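Local coordinates for uncharacterized protein (Cytophaga hutchinsonii ATCC 33406, PDB 3FF4) that is of unknown function but probably binds coenzyme A or a related nucleotide through a Rossmann-like domain, at residues Leu8-Thr13 with Asn76-Leu81; Leu22-Leu27 with Glu43-Thr48; Arg26-Ser29 with Glu33-Pro36. One frame throughout, in Å; residues are numbered along the deposited sequence. Where two conformers were deposited one is given.

Interaction 1 of 3, residues Leu8-Thr13 with Asn76-Leu81; sequences LILGAT and NYILSL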
ATOM      1  N   LEU A   8       2.722   3.367   2.341  1.00 29.01           N
ATOM      2  CA  LEU A   8       3.020   2.043   2.906  1.00 28.18           C
ATOM      3  C   LEU A   8       2.545   0.987   1.890  1.00 28.11           C
ATOM      4  O   LEU A   8       1.369   0.995   1.485  1.00 28.19           O
ATOM      5  CB  LEU A   8       2.328   1.871   4.276  1.00 28.13           C
ATOM      6  CG  LEU A   8       2.670   0.632   5.120  1.00 26.82           C
ATOM      7  CD1 LEU A   8       2.624   1.056   6.584  1.00 27.75           C
ATOM      8  CD2 LEU A   8       1.678  -0.513   4.838  1.00 28.11           C
ATOM      9  N   ILE A   9       3.454   0.099   1.487  1.00 27.00           N
ATOM     10  CA  ILE A   9       3.120  -1.043   0.599  1.00 26.35           C
ATOM     11  C   ILE A   9       2.846  -2.260   1.443  1.00 26.51           C
ATOM     12  O   ILE A   9       3.756  -2.781   2.113  1.00 26.86           O
ATOM     13  CB  ILE A   9       4.305  -1.363  -0.347  1.00 25.29           C
ATOM     14  CG1 ILE A   9       4.755  -0.075  -1.067  1.00 25.18           C
ATOM     15  CG2 ILE A   9       3.962  -2.584  -1.297  1.00 25.90           C
ATOM     16  CD1 ILE A   9       6.032  -0.224  -1.966  1.00 23.58           C
ATOM     17  N   LEU A  10       1.600  -2.718   1.407  1.00 26.65           N
ATOM     18  CA  LEU A  10       1.171  -3.853   2.174  1.00 27.09           C
ATOM     19  C   LEU A  10       1.051  -5.080   1.248  1.00 27.58           C
ATOM     20  O   LEU A  10       0.214  -5.124   0.334  1.00 26.98           O
ATOM     21  CB  LEU A  10      -0.163  -3.535   2.875  1.00 27.51           C
ATOM     22  CG  LEU A  10      -0.661  -4.548   3.904  1.00 27.79           C
ATOM     23  CD1 LEU A  10       0.383  -4.711   5.018  1.00 24.67           C
ATOM     24  CD2 LEU A  10      -2.001  -4.129   4.511  1.00 25.77           C
ATOM     25  N   GLY A  11       1.888  -6.075   1.523  1.00 27.25           N
ATOM     26  CA  GLY A  11       2.166  -7.140   0.578  1.00 27.42           C
ATOM     27  C   GLY A  11       3.526  -6.976  -0.098  1.00 27.77           C
ATOM     28  O   GLY A  11       3.787  -7.603  -1.143  1.00 28.42           O
ATOM     29  N   ALA A  12       4.422  -6.166   0.486  1.00 27.42           N
ATOM     30  CA  ALA A  12       5.764  -5.974  -0.100  1.00 28.04           C
ATOM     31  C   ALA A  12       6.504  -7.301  -0.329  1.00 28.87           C
ATOM     32  O   ALA A  12       6.382  -8.239   0.472  1.00 29.24           O
ATOM     33  CB  ALA A  12       6.595  -5.080   0.772  1.00 27.41           C
ATOM     34  N   THR A  13       7.261  -7.387  -1.419  1.00 29.67           N
ATOM     35  CA  THR A  13       8.002  -8.629  -1.760  1.00 30.42           C
ATOM     36  C   THR A  13       9.326  -8.258  -2.412  1.00 31.47           C
ATOM     37  O   THR A  13       9.404  -7.209  -3.073  1.00 32.08           O
ATOM     38  CB  THR A  13       7.177  -9.617  -2.648  1.00 30.27           C
ATOM     39  OG1 THR A  13       8.015 -10.720  -3.040  1.00 30.02           O
ATOM     40  CG2 THR A  13       6.603  -8.938  -3.891  1.00 28.43           C
ATOM     41  N   ASN A  76      -8.058  -4.067  10.789  1.00 28.40           N
ATOM     42  CA  ASN A  76      -7.844  -3.220  11.958  1.00 29.21           C
ATOM     43  C   ASN A  76      -6.497  -2.513  11.921  1.00 28.66           C
ATOM     44  O   ASN A  76      -6.391  -1.389  12.392  1.00 29.70           O
ATOM     45  CB  ASN A  76      -8.012  -4.020  13.253  1.00 28.72           C
ATOM     46  CG  ASN A  76      -9.455  -4.372  13.515  1.00 32.48           C
ATOM     47  OD1 ASN A  76     -10.378  -3.728  12.986  1.00 33.04           O
ATOM     48  ND2 ASN A  76      -9.674  -5.412  14.324  1.00 34.10           N
ATOM     49  N   TYR A  77      -5.487  -3.159  11.334  1.00 28.10           N
ATOM     50  CA  TYR A  77      -4.176  -2.529  11.172  1.00 27.40           C
ATOM     51  C   TYR A  77      -4.256  -1.334  10.214  1.00 27.33           C
ATOM     52  O   TYR A  77      -3.767  -0.235  10.516  1.00 27.49           O
ATOM     53  CB  TYR A  77      -3.114  -3.542  10.724  1.00 27.49           C
ATOM     54  CG  TYR A  77      -1.730  -2.936  10.513  1.00 26.77           C
ATOM     55  CD1 TYR A  77      -1.046  -2.302  11.574  1.00 25.56           C
ATOM     56  CD2 TYR A  77      -1.127  -2.951   9.250  1.00 26.45           C
ATOM     57  CE1 TYR A  77       0.208  -1.713  11.372  1.00 25.76           C
ATOM     58  CE2 TYR A  77       0.157  -2.381   9.039  1.00 26.06           C
ATOM     59  CZ  TYR A  77       0.790  -1.766  10.096  1.00 27.57           C
ATOM     60  OH  TYR A  77       2.010  -1.212   9.893  1.00 28.41           O
ATOM     61  N   ILE A  78      -4.916  -1.544   9.086  1.00 26.44           N
ATOM     62  CA  ILE A  78      -5.097  -0.470   8.114  1.00 26.19           C
ATOM     63  C   ILE A  78      -5.817   0.725   8.793  1.00 26.26           C
ATOM     64  O   ILE A  78      -5.335   1.864   8.713  1.00 25.93           O
ATOM     65  CB  ILE A  78      -5.824  -0.963   6.826  1.00 25.11           C
ATOM     66  CG1 ILE A  78      -4.938  -1.986   6.071  1.00 23.94           C
ATOM     67  CG2 ILE A  78      -6.185   0.218   5.938  1.00 25.73           C
ATOM     68  CD1 ILE A  78      -5.698  -2.933   5.154  1.00 25.04           C
ATOM     69  N   LEU A  79      -6.927   0.434   9.478  1.00 26.70           N
ATOM     70  CA  LEU A  79      -7.651   1.447  10.263  1.00 27.16           C
ATOM     71  C   LEU A  79      -6.748   2.155  11.283  1.00 27.34           C
ATOM     72  O   LEU A  79      -6.725   3.386  11.325  1.00 28.89           O
ATOM     73  CB  LEU A  79      -8.887   0.834  10.946  1.00 26.91           C
ATOM     74  CG  LEU A  79     -10.056   0.377  10.059  1.00 26.89           C
ATOM     75  CD1 LEU A  79     -11.163  -0.235  10.922  1.00 25.82           C
ATOM     76  CD2 LEU A  79     -10.637   1.520   9.213  1.00 25.06           C
ATOM     77  N   SER A  80      -5.990   1.401  12.082  1.00 26.86           N
ATOM     78  CA  SER A  80      -5.086   2.028  13.064  1.00 27.21           C
ATOM     79  C   SER A  80      -4.034   2.958  12.420  1.00 27.19           C
ATOM     80  O   SER A  80      -3.531   3.857  13.085  1.00 27.67           O
ATOM     81  CB  SER A  80      -4.383   0.995  13.953  1.00 26.77           C
ATOM     82  OG  SER A  80      -3.295   0.394  13.254  1.00 26.54           O
ATOM     83  N   LEU A  81      -3.698   2.743  11.146  1.00 26.55           N
ATOM     84  CA  LEU A  81      -2.775   3.655  10.487  1.00 26.54           C
ATOM     85  C   LEU A  81      -3.426   5.005  10.152  1.00 26.47           C
ATOM     86  O   LEU A  81      -2.720   5.992   9.879  1.00 26.17           O
ATOM     87  CB  LEU A  81      -2.184   3.035   9.226  1.00 26.81           C
ATOM     88  CG  LEU A  81      -1.271   1.817   9.405  1.00 27.34           C
ATOM     89  CD1 LEU A  81      -0.974   1.171   8.022  1.00 25.06           C
ATOM     90  CD2 LEU A  81       0.007   2.267  10.109  1.00 26.09           C
TER
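Leu8 and Leu10 reach Leu81 and Ile78 because both strand leucines adopt the same first torsion: CG stands opposite the backbone N (chi1 -172° in Leu8, -171° in Leu10), and each branched end is carried out from the sheet toward helix 76-81. On the helix, Leu81 has CG beside its own N, which sends CD1 down to the strand, while Ile78 starts off obliquely and bends inward through CG1 to CD1. The contact is methyl on methyl. Leu8 CD1 meets Leu81 CD1 at 3.9 Å, the two side chains crossing almost at right angles. Two residues along the strand, and about one helical turn back, Leu10 CD2 lies 3.9 Å from Ile78 CD1 and about as close to CG1 of the same isoleucine, so one leucine methyl rests against the outer two carbons of that branch.

Tyr77 comes in against Leu8 from the opposite direction, its OH 4.1 Å from Leu8 CD1. That hydroxyl is not stranded in the apolar layer, since it hydrogen-bonds to the carbonyl O of Pro54. Leu81 CG sits over one face of the Tyr77 ring, offset toward the rim. Branched aliphatics, with one tyrosine whose hydroxyl has a partner, suit this interface, where all five touching residues are buried and no hydrogen bond crosses.

The strand and helix segments run antiparallel, at 175°, with axes 12.1 Å apart, as expected for a helix laid on a parallel sheet. Strand 7-10 is hydrogen-bonded on one flank to strand 34-37 and on the other to strand 61-64, whose Leu64 and Val62 touch Leu10 and Leu81. Ile9 points through the opposite face to helix 19-30, so strand 7-10 lies between two helical layers of the Rossmann-like fold.

Interaction 2 of 3, residues Leu22-Leu27 with Glu43-Thr48; sequences LAAERL and EVLGKT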
ATOM      1  N   LEU A  22       7.521  -3.624  -8.363  1.00 26.56           N
ATOM      2  CA  LEU A  22       7.381  -2.559  -9.346  1.00 27.01           C
ATOM      3  C   LEU A  22       6.889  -1.234  -8.686  1.00 27.55           C
ATOM      4  O   LEU A  22       7.416  -0.159  -8.992  1.00 26.99           O
ATOM      5  CB  LEU A  22       6.487  -3.000 -10.496  1.00 26.35           C
ATOM      6  CG  LEU A  22       6.980  -4.285 -11.167  1.00 27.66           C
ATOM      7  CD1 LEU A  22       6.016  -4.736 -12.255  1.00 28.98           C
ATOM      8  CD2 LEU A  22       8.392  -4.085 -11.753  1.00 25.04           C
ATOM      9  N   ALA A  23       5.924  -1.318  -7.762  1.00 26.84           N
ATOM     10  CA  ALA A  23       5.394  -0.105  -7.149  1.00 27.52           C
ATOM     11  C   ALA A  23       6.456   0.619  -6.328  1.00 28.02           C
ATOM     12  O   ALA A  23       6.547   1.839  -6.384  1.00 29.50           O
ATOM     13  CB  ALA A  23       4.176  -0.403  -6.290  1.00 26.11           C
ATOM     14  N   ALA A  24       7.244  -0.132  -5.562  1.00 27.95           N
ATOM     15  CA  ALA A  24       8.305   0.466  -4.748  1.00 28.16           C
ATOM     16  C   ALA A  24       9.276   1.227  -5.635  1.00 28.62           C
ATOM     17  O   ALA A  24       9.628   2.368  -5.301  1.00 28.65           O
ATOM     18  CB  ALA A  24       9.033  -0.584  -3.917  1.00 26.86           C
ATOM     19  N   GLU A  25       9.649   0.617  -6.766  1.00 28.65           N
ATOM     20  CA  GLU A  25      10.530   1.253  -7.758  1.00 30.64           C
ATOM     21  C   GLU A  25       9.954   2.556  -8.308  1.00 30.70           C
ATOM     22  O   GLU A  25      10.671   3.551  -8.385  1.00 30.93           O
ATOM     23  CB  GLU A  25      10.811   0.333  -8.948  1.00 30.68           C
ATOM     24  CG  GLU A  25      11.746  -0.812  -8.667  1.00 33.93           C
ATOM     25  CD  GLU A  25      12.094  -1.624  -9.926  1.00 36.86           C
ATOM     26  OE1 GLU A  25      11.177  -1.905 -10.749  1.00 37.62           O
ATOM     27  OE2 GLU A  25      13.290  -1.980 -10.083  1.00 36.68           O
ATOM     28  N   ARG A  26       8.677   2.547  -8.715  1.00 30.46           N
ATOM     29  CA  ARG A  26       8.082   3.776  -9.242  1.00 30.30           C
ATOM     30  C   ARG A  26       7.916   4.832  -8.137  1.00 29.43           C
ATOM     31  O   ARG A  26       8.206   5.997  -8.362  1.00 29.67           O
ATOM     32  CB  ARG A  26       6.749   3.539  -9.966  1.00 29.68           C
ATOM     33  CG  ARG A  26       6.801   2.674 -11.213  1.00 33.38           C
ATOM     34  CD  ARG A  26       7.552   3.312 -12.385  1.00 34.22           C
ATOM     35  NE  ARG A  26       8.960   2.958 -12.313  1.00 37.97           N
ATOM     36  CZ  ARG A  26       9.963   3.818 -12.465  1.00 38.32           C
ATOM     37  NH1 ARG A  26       9.728   5.092 -12.718  1.00 39.23           N
ATOM     38  NH2 ARG A  26      11.209   3.405 -12.366  1.00 38.27           N
ATOM     39  N   LEU A  27       7.443   4.432  -6.954  1.00 29.22           N
ATOM     40  CA  LEU A  27       7.293   5.381  -5.843  1.00 28.79           C
ATOM     41  C   LEU A  27       8.621   6.032  -5.542  1.00 28.83           C
ATOM     42  O   LEU A  27       8.733   7.267  -5.451  1.00 28.73           O
ATOM     43  CB  LEU A  27       6.773   4.661  -4.598  1.00 27.96           C
ATOM     44  CG  LEU A  27       5.290   4.289  -4.650  1.00 28.51           C
ATOM     45  CD1 LEU A  27       4.954   3.181  -3.644  1.00 26.19           C
ATOM     46  CD2 LEU A  27       4.366   5.543  -4.460  1.00 29.21           C
ATOM     47  N   GLU A  43      14.524  -7.755   1.539  0.50 34.96           N
ATOM     48  CA  GLU A  43      14.748  -6.307   1.430  0.50 34.29           C
ATOM     49  C   GLU A  43      14.279  -5.794   0.070  0.50 33.77           C
ATOM     50  O   GLU A  43      14.546  -6.423  -0.966  0.50 33.78           O
ATOM     51  CB  GLU A  43      16.237  -5.954   1.564  0.50 34.15           C
ATOM     52  CG  GLU A  43      16.867  -5.690   0.200  0.50 33.85           C
ATOM     53  CD  GLU A  43      18.198  -4.983   0.269  0.50 34.24           C
ATOM     54  OE1 GLU A  43      18.954  -5.205   1.240  0.50 32.76           O
ATOM     55  OE2 GLU A  43      18.485  -4.208  -0.670  0.50 34.43           O
ATOM     56  N   VAL A  44      13.622  -4.635   0.080  1.00 32.70           N
ATOM     57  CA  VAL A  44      13.113  -4.015  -1.136  1.00 31.57           C
ATOM     58  C   VAL A  44      13.856  -2.696  -1.266  1.00 30.96           C
ATOM     59  O   VAL A  44      13.747  -1.814  -0.405  1.00 29.61           O
ATOM     60  CB  VAL A  44      11.580  -3.776  -1.080  1.00 30.61           C
ATOM     61  CG1 VAL A  44      11.110  -2.995  -2.317  1.00 30.47           C
ATOM     62  CG2 VAL A  44      10.832  -5.109  -0.949  1.00 29.89           C
ATOM     63  N   LEU A  45      14.667  -2.597  -2.315  1.00 30.79           N
ATOM     64  CA  LEU A  45      15.477  -1.399  -2.563  1.00 30.71           C
ATOM     65  C   LEU A  45      16.153  -0.874  -1.304  1.00 30.77           C
ATOM     66  O   LEU A  45      16.107   0.319  -1.020  1.00 31.52           O
ATOM     67  CB  LEU A  45      14.611  -0.307  -3.204  1.00 30.52           C
ATOM     68  CG  LEU A  45      13.811  -0.777  -4.436  1.00 31.08           C
ATOM     69  CD1 LEU A  45      12.635   0.123  -4.735  1.00 29.19           C
ATOM     70  CD2 LEU A  45      14.704  -0.916  -5.671  1.00 30.38           C
ATOM     71  N   GLY A  46      16.762  -1.758  -0.528  1.00 30.96           N
ATOM     72  CA  GLY A  46      17.542  -1.313   0.624  1.00 31.01           C
ATOM     73  C   GLY A  46      16.810  -1.298   1.959  1.00 31.28           C
ATOM     74  O   GLY A  46      17.439  -1.096   2.992  1.00 31.20           O
ATOM     75  N   LYS A  47      15.490  -1.524   1.955  1.00 31.56           N
ATOM     76  CA  LYS A  47      14.718  -1.505   3.191  1.00 31.54           C
ATOM     77  C   LYS A  47      14.259  -2.898   3.550  1.00 31.87           C
ATOM     78  O   LYS A  47      13.656  -3.601   2.724  1.00 32.22           O
ATOM     79  CB  LYS A  47      13.505  -0.593   3.059  1.00 31.87           C
ATOM     80  CG  LYS A  47      13.835   0.867   3.016  1.00 33.05           C
ATOM     81  CD  LYS A  47      12.620   1.637   2.547  1.00 34.77           C
ATOM     82  CE  LYS A  47      12.774   3.109   2.770  1.00 39.29           C
ATOM     83  NZ  LYS A  47      12.031   3.483   4.026  1.00 43.41           N
ATOM     84  N   THR A  48      14.555  -3.300   4.783  1.00 31.26           N
ATOM     85  CA  THR A  48      14.069  -4.568   5.314  1.00 30.92           C
ATOM     86  C   THR A  48      12.543  -4.542   5.264  1.00 30.36           C
ATOM     87  O   THR A  48      11.939  -3.568   5.691  1.00 31.00           O
ATOM     88  CB  THR A  48      14.526  -4.758   6.791  1.00 30.95           C
ATOM     89  OG1 THR A  48      15.960  -4.693   6.880  1.00 32.23           O
ATOM     90  CG2 THR A  48      14.045  -6.096   7.355  1.00 29.64           C
TER
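Leu45 lies over one face of the flat peptide group that joins Ala24 to Glu25: Leu45 CD1 stands almost directly above Ala24 C, at 3.6 Å, and equally near Glu25 N. A methyl can settle on the helix backbone here because Ala24 offers only a CB, which Leu45 CD1 also touches at 3.8 Å. The neighbouring Glu25 brings its aliphatic CG up to the same methyl, the two side chains crossing nearly perpendicularly, and its extended chain carries the carboxylate onward.

Val44 supplies the second touch. With CG1 turned opposite the backbone N (chi1 174°), that methyl meets Ala24 CB at 3.6 Å. Ala24 CB thus meets both hydrophobic methyls, which reach it side by side from the hairpin, and the small alanine suits so close an approach of hairpin and helix.

The hairpin that presents them is a tight two-residue one, closed by a type I' turn from Val44 to Lys47. Val44 N bonds to Lys47 O at 2.8 Å, and Lys47 N returns a bond to Val44 O. Leu45 and Gly46 both take positive phi in the turn. At Gly46 a CB would collide with the carbonyl O of Leu45, which explains the glycine.

Phe34 of strand 34-37 touches Ala24, Val44 and Leu45, while Lys47 makes a cation-pi contact with its ring and a hydrogen bond to its carbonyl O. The small antiparallel hairpin 43-48 therefore packs beside the edge strand of the parallel sheet and against helix 19-30, whose far flank carries Leu22 and Arg26 onto Leu114 of helix 113-119.

Interaction 3 of 3, residues Arg26-Ser29 with Glu33-Pro36; sequences RLKS and EFIP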
ATOM      1  N   ARG A  26       8.677   2.547  -8.715  1.00 30.46           N
ATOM      2  CA  ARG A  26       8.082   3.776  -9.242  1.00 30.30           C
ATOM      3  C   ARG A  26       7.916   4.832  -8.137  1.00 29.43           C
ATOM      4  O   ARG A  26       8.206   5.997  -8.362  1.00 29.67           O
ATOM      5  CB  ARG A  26       6.749   3.539  -9.966  1.00 29.68           C
ATOM      6  CG  ARG A  26       6.801   2.674 -11.213  1.00 33.38           C
ATOM      7  CD  ARG A  26       7.552   3.312 -12.385  1.00 34.22           C
ATOM      8  NE  ARG A  26       8.960   2.958 -12.313  1.00 37.97           N
ATOM      9  CZ  ARG A  26       9.963   3.818 -12.465  1.00 38.32           C
ATOM     10  NH1 ARG A  26       9.728   5.092 -12.718  1.00 39.23           N
ATOM     11  NH2 ARG A  26      11.209   3.405 -12.366  1.00 38.27           N
ATOM     12  N   LEU A  27       7.443   4.432  -6.954  1.00 29.22           N
ATOM     13  CA  LEU A  27       7.293   5.381  -5.843  1.00 28.79           C
ATOM     14  C   LEU A  27       8.621   6.032  -5.542  1.00 28.83           C
ATOM     15  O   LEU A  27       8.733   7.267  -5.451  1.00 28.73           O
ATOM     16  CB  LEU A  27       6.773   4.661  -4.598  1.00 27.96           C
ATOM     17  CG  LEU A  27       5.290   4.289  -4.650  1.00 28.51           C
ATOM     18  CD1 LEU A  27       4.954   3.181  -3.644  1.00 26.19           C
ATOM     19  CD2 LEU A  27       4.366   5.543  -4.460  1.00 29.21           C
ATOM     20  N   LYS A  28       9.640   5.187  -5.416  1.00 29.89           N
ATOM     21  CA  LYS A  28      10.977   5.665  -5.120  1.00 30.58           C
ATOM     22  C   LYS A  28      11.469   6.626  -6.187  1.00 30.98           C
ATOM     23  O   LYS A  28      11.963   7.690  -5.853  1.00 30.26           O
ATOM     24  CB  LYS A  28      11.964   4.521  -4.934  1.00 30.08           C
ATOM     25  CG  LYS A  28      13.359   5.019  -4.637  1.00 31.00           C
ATOM     26  CD  LYS A  28      14.318   3.897  -4.291  1.00 31.69           C
ATOM     27  CE  LYS A  28      15.758   4.377  -4.480  1.00 34.95           C
ATOM     28  NZ  LYS A  28      16.432   4.124  -3.205  1.00 34.04           N
ATOM     29  N   SER A  29      11.315   6.280  -7.464  1.00 31.69           N
ATOM     30  CA  SER A  29      11.878   7.144  -8.514  1.00 32.45           C
ATOM     31  C   SER A  29      11.094   8.437  -8.607  1.00 32.56           C
ATOM     32  O   SER A  29      11.602   9.426  -9.132  1.00 33.03           O
ATOM     33  CB  SER A  29      11.952   6.465  -9.891  1.00 32.17           C
ATOM     34  OG  SER A  29      10.648   6.217 -10.374  1.00 35.50           O
ATOM     35  N   GLU A  33       8.461   8.571  -0.093  1.00 31.63           N
ATOM     36  CA  GLU A  33       8.953   7.609   0.894  1.00 31.55           C
ATOM     37  C   GLU A  33       8.038   6.371   0.887  1.00 30.91           C
ATOM     38  O   GLU A  33       6.830   6.482   1.125  1.00 30.76           O
ATOM     39  CB  GLU A  33       9.000   8.239   2.285  1.00 31.10           C
ATOM     40  CG  GLU A  33       9.169   7.230   3.400  1.00 33.54           C
ATOM     41  CD  GLU A  33       9.346   7.895   4.759  1.00 36.84           C
ATOM     42  OE1 GLU A  33       8.792   9.014   4.985  1.00 36.17           O
ATOM     43  OE2 GLU A  33      10.068   7.301   5.590  1.00 37.22           O
ATOM     44  N   PHE A  34       8.602   5.211   0.559  1.00 30.77           N
ATOM     45  CA  PHE A  34       7.834   3.949   0.617  1.00 31.78           C
ATOM     46  C   PHE A  34       8.219   3.155   1.863  1.00 31.95           C
ATOM     47  O   PHE A  34       9.394   3.202   2.322  1.00 31.90           O
ATOM     48  CB  PHE A  34       7.989   3.101  -0.666  1.00 31.73           C
ATOM     49  CG  PHE A  34       9.293   2.371  -0.762  1.00 34.08           C
ATOM     50  CD1 PHE A  34       9.387   1.027  -0.359  1.00 33.72           C
ATOM     51  CD2 PHE A  34      10.433   3.017  -1.234  1.00 34.07           C
ATOM     52  CE1 PHE A  34      10.610   0.352  -0.420  1.00 35.23           C
ATOM     53  CE2 PHE A  34      11.662   2.350  -1.291  1.00 36.46           C
ATOM     54  CZ  PHE A  34      11.741   1.004  -0.894  1.00 35.88           C
ATOM     55  N   ILE A  35       7.242   2.440   2.417  1.00 30.98           N
ATOM     56  CA  ILE A  35       7.497   1.572   3.560  1.00 30.98           C
ATOM     57  C   ILE A  35       7.003   0.142   3.287  1.00 30.35           C
ATOM     58  O   ILE A  35       5.790  -0.057   3.194  1.00 30.32           O
ATOM     59  CB  ILE A  35       6.845   2.113   4.847  1.00 30.43           C
ATOM     60  CG1 ILE A  35       7.334   3.547   5.137  1.00 31.82           C
ATOM     61  CG2 ILE A  35       7.149   1.148   6.036  1.00 30.50           C
ATOM     62  CD1 ILE A  35       6.494   4.268   6.144  1.00 31.48           C
ATOM     63  N   PRO A  36       7.934  -0.839   3.171  1.00 29.85           N
ATOM     64  CA  PRO A  36       7.537  -2.211   2.814  1.00 29.94           C
ATOM     65  C   PRO A  36       7.102  -3.044   4.025  1.00 30.85           C
ATOM     66  O   PRO A  36       7.909  -3.265   4.962  1.00 30.43           O
ATOM     67  CB  PRO A  36       8.798  -2.809   2.206  1.00 29.48           C
ATOM     68  CG  PRO A  36       9.952  -1.977   2.756  1.00 30.33           C
ATOM     69  CD  PRO A  36       9.410  -0.669   3.246  1.00 29.19           C
TER
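The first beta-alpha-beta unit of the Rossmann-like fold, strand 7-10, helix 19-30 and strand 34-37, is completed where Leu27 and Lys28 of the helix meet Phe34 of the returning strand. Only three residues separate the two segments, and the chain doubles back so sharply that the CA atoms of Leu27 and Phe34 are 6.6 Å apart, as are those of Lys28 and Glu33.

Phe34 is the hub. Its first torsion (chi1 77°) holds the ring beside both the backbone N and the carbonyl carbon. The CB that bears the ring faces Leu27, whose CD1 approaches to 4.3 Å. The ring itself is met by Lys28, with CB of the lysine 4.3 Å from CE2, in an oblique approach. Lys28 contributes only the base of its side chain: extended through its first three torsions (chi1 179°), it leads its ammonium group away from the strand. A lysine suits this boundary position, since its aliphatic root can cover an aromatic while its charge stays outside. Leucine and phenylalanine suit the buried side, where the contact is wholly apolar and no hydrogen bond passes between the segments.

Within the helix, Ser29 OG turns back to the carbonyl O of Arg26, giving a 3.2 Å hydrogen bond. The same oxygen also accepts from His30 ND1, so two side chains grip it in the last turn of the helix.

Leu27 also touches Thr7 and Ile9 of strand 7-10 on the sheet and Leu117 of helix 113-119. Ile9 also touches Phe34. Helix 19-30 thus covers one face of the sheet across strands 7-10 and 34-37, with helix 113-119 beside it and strand 34-37 at the sheet's edge.

Interactions 2 and 3 share helix 19-30 and lie about 6 Å apart, centre to centre, both nested along the chain inside the loop closed by interaction 1. Phe34 joins them: its CZ is 3.5 Å from Val44 O. Interaction 1 lies across the sheet, its centre about 15 Å from that of interaction 2, yet Ile9 links it to both: CD1 lies 3.6 Å from Ala24 CB on the helix, and N is probably hydrogen-bonded to Ile35 O, at 2.9 Å, in the neighbouring strand of interaction 3. The loop after strand 7-10 reaches the hairpin where Thr13 O meets Val44 CG2. In Rossmann folds this loop commonly borders the nucleotide site, so any CoA pocket probably lies near it.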